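Long-range contact in L-tyrosine isonitrile synthase (Pseudomonas aeruginosa, PDB 3E59), which converts the amino group of L-tyrosine into an isonitrile, taking the carbon from C2 of ribulose 5-phosphate, in the biosynthesis of paerucumarin: residues M270-R274 and R291-M295. Sequence-based numbering, arbitrary orientation.
Sequences MMPTR and RFVLM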
ATOM      1  N   MET A 270      -6.808   2.223   5.592  1.00 34.76           N
ATOM      2  CA  MET A 270      -6.893   1.005   6.412  1.00 37.32           C
ATOM      3  C   MET A 270      -6.940   1.290   7.927  1.00 37.33           C
ATOM      4  O   MET A 270      -7.207   0.384   8.722  1.00 44.00           O
ATOM      5  CB  MET A 270      -5.719   0.073   6.098  1.00 35.37           C
ATOM      6  CG  MET A 270      -5.648  -0.437   4.664  1.00 37.55           C
ATOM      7  SD  MET A 270      -4.194  -1.451   4.421  1.00 39.58           S
ATOM      8  CE  MET A 270      -2.885  -0.253   4.716  1.00 34.08           C
ATOM      9  N   MET A 271      -6.649   2.531   8.311  1.00 35.13           N
ATOM     10  CA  MET A 271      -6.765   3.045   9.691  1.00 34.79           C
ATOM     11  C   MET A 271      -7.023   4.528   9.527  1.00 34.79           C
ATOM     12  O   MET A 271      -6.586   5.110   8.527  1.00 37.16           O
ATOM     13  CB  MET A 271      -5.448   2.930  10.455  1.00 34.45           C
ATOM     14  CG  MET A 271      -5.080   1.557  10.942  1.00 37.17           C
ATOM     15  SD  MET A 271      -3.458   1.582  11.731  1.00 38.61           S
ATOM     16  CE  MET A 271      -3.819   2.432  13.255  1.00 30.52           C
ATOM     17  N   PRO A 272      -7.727   5.155  10.495  1.00 34.84           N
ATOM     18  CA  PRO A 272      -7.825   6.609  10.461  1.00 33.32           C
ATOM     19  C   PRO A 272      -6.436   7.265  10.449  1.00 35.12           C
ATOM     20  O   PRO A 272      -5.540   6.842  11.186  1.00 33.71           O
ATOM     21  CB  PRO A 272      -8.575   6.931  11.754  1.00 34.92           C
ATOM     22  CG  PRO A 272      -9.407   5.684  12.019  1.00 31.32           C
ATOM     23  CD  PRO A 272      -8.485   4.575  11.624  1.00 31.26           C
ATOM     24  N   THR A 273      -6.265   8.270   9.594  1.00 34.31           N
ATOM     25  CA  THR A 273      -5.015   9.029   9.498  1.00 33.90           C
ATOM     26  C   THR A 273      -5.247  10.374   8.812  1.00 37.32           C
ATOM     27  O   THR A 273      -6.106  10.493   7.933  1.00 37.12           O
ATOM     28  CB  THR A 273      -3.880   8.210   8.795  1.00 35.62           C
ATOM     29  OG1 THR A 273      -2.635   8.914   8.877  1.00 37.88           O
ATOM     30  CG2 THR A 273      -4.195   7.911   7.339  1.00 34.46           C
ATOM     31  N   ARG A 274      -4.478  11.382   9.223  1.00 37.74           N
ATOM     32  CA  ARG A 274      -4.513  12.714   8.619  1.00 36.72           C
ATOM     33  C   ARG A 274      -3.816  12.758   7.249  1.00 36.36           C
ATOM     34  O   ARG A 274      -4.214  13.525   6.377  1.00 38.75           O
ATOM     35  CB  ARG A 274      -3.830  13.724   9.553  1.00 40.88           C
ATOM     36  N   ARG A 291      -9.274   5.844  20.534  1.00 42.93           N
ATOM     37  CA  ARG A 291      -9.362   5.426  19.145  1.00 41.26           C
ATOM     38  C   ARG A 291      -7.955   5.241  18.606  1.00 37.82           C
ATOM     39  O   ARG A 291      -7.018   5.921  19.037  1.00 37.48           O
ATOM     40  CB  ARG A 291     -10.150   6.442  18.306  1.00 42.52           C
ATOM     41  CG  ARG A 291      -9.342   7.612  17.752  1.00 45.56           C
ATOM     42  CD  ARG A 291     -10.243   8.644  17.094  1.00 46.56           C
ATOM     43  NE  ARG A 291     -10.802   8.175  15.823  1.00 50.06           N
ATOM     44  CZ  ARG A 291     -10.541   8.715  14.631  1.00 50.33           C
ATOM     45  NH1 ARG A 291      -9.722   9.761  14.520  1.00 50.27           N
ATOM     46  NH2 ARG A 291     -11.114   8.208  13.547  1.00 49.83           N
ATOM     47  N   PHE A 292      -7.799   4.306  17.681  1.00 35.89           N
ATOM     48  CA  PHE A 292      -6.510   4.101  17.053  1.00 36.62           C
ATOM     49  C   PHE A 292      -6.383   4.923  15.776  1.00 37.91           C
ATOM     50  O   PHE A 292      -7.279   4.937  14.929  1.00 35.36           O
ATOM     51  CB  PHE A 292      -6.238   2.619  16.799  1.00 39.23           C
ATOM     52  CG  PHE A 292      -5.398   1.967  17.865  1.00 39.16           C
ATOM     53  CD1 PHE A 292      -4.054   2.275  17.991  1.00 40.02           C
ATOM     54  CD2 PHE A 292      -5.960   1.050  18.745  1.00 39.96           C
ATOM     55  CE1 PHE A 292      -3.275   1.680  18.990  1.00 40.37           C
ATOM     56  CE2 PHE A 292      -5.184   0.439  19.735  1.00 39.98           C
ATOM     57  CZ  PHE A 292      -3.851   0.758  19.860  1.00 39.63           C
ATOM     58  N   VAL A 293      -5.262   5.629  15.673  1.00 39.36           N
ATOM     59  CA  VAL A 293      -4.963   6.475  14.526  1.00 39.76           C
ATOM     60  C   VAL A 293      -3.550   6.098  14.106  1.00 40.99           C
ATOM     61  O   VAL A 293      -2.741   5.679  14.941  1.00 40.01           O
ATOM     62  CB  VAL A 293      -5.066   7.995  14.896  1.00 41.00           C
ATOM     63  CG1 VAL A 293      -4.478   8.885  13.821  1.00 42.73           C
ATOM     64  CG2 VAL A 293      -6.500   8.394  15.134  1.00 39.75           C
ATOM     65  N   LEU A 294      -3.264   6.226  12.816  1.00 39.07           N
ATOM     66  CA  LEU A 294      -1.911   6.040  12.311  1.00 38.57           C
ATOM     67  C   LEU A 294      -1.198   7.401  12.157  1.00 38.30           C
ATOM     68  O   LEU A 294      -1.751   8.348  11.592  1.00 37.71           O
ATOM     69  CB  LEU A 294      -1.953   5.261  10.996  1.00 36.94           C
ATOM     70  CG  LEU A 294      -0.665   5.104  10.184  1.00 38.31           C
ATOM     71  CD1 LEU A 294       0.294   4.132  10.861  1.00 35.54           C
ATOM     72  CD2 LEU A 294      -1.015   4.654   8.757  1.00 35.85           C
ATOM     73  N   MET A 295       0.017   7.477  12.690  1.00 41.42           N
ATOM     74  CA  MET A 295       0.836   8.699  12.698  1.00 43.54           C
ATOM     75  C   MET A 295       2.292   8.348  12.408  1.00 44.31           C
ATOM     76  O   MET A 295       2.696   7.190  12.512  1.00 48.55           O
ATOM     77  CB  MET A 295       0.787   9.395  14.073  1.00 43.24           C
ATOM     78  CG  MET A 295      -0.598   9.776  14.607  1.00 43.15           C
ATOM     79  SD  MET A 295      -0.528  10.672  16.185  1.00 44.78           S
ATOM     80  CE  MET A 295       0.272  12.174  15.665  1.00 42.00           C
TER
HETATM   81  O   HOH W   1      -2.611  10.709  11.382  1.00 46.83           O
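Leu294 and Pro272 meet through their backbones: Leu294 N donates to Pro272 O over 2.9 Å in a nearly straight bond (172° at the hydrogen). It fastens the loop 270-274 to strand 292-295, an outermost strand of the mixed sheet, whose Val293 and Met295 pair with strand 284-287. Proline, lacking an amide hydrogen, can still accept. Val293 CA adds a CA-H...O contact to the same oxygen.

The tight part is the buried side, where Met271 crosses the Leu294 side chain at about a right angle, Met271 SD 4.0 Å from Leu294 CB. A bend at chi3 (72°) lays Met271 CE 3.8 Å from Val293 C. Flexible and apolar, methionine suits this seam between strand and helix 84-103, where it also touches Ser89; leucine offers it a compact apolar partner.

Thr273 OG1, held anti to the backbone N (chi1 -172°), donates to Leu294 O at 2.9 Å from above the carbonyl plane. Threonine's short hydroxyl arm gives this bond while its CB packs on Leu294 CB.

On the exposed side few atoms touch: Pro272 CB lies 4.2 Å from Val293 CG2, and the Arg291 NH2 end rests obliquely against Pro272 CB and CG. Two hydrogen bonds thus fix the loop against the edge strand, while buried Met271 and Leu294 probably help to keep solvent from them.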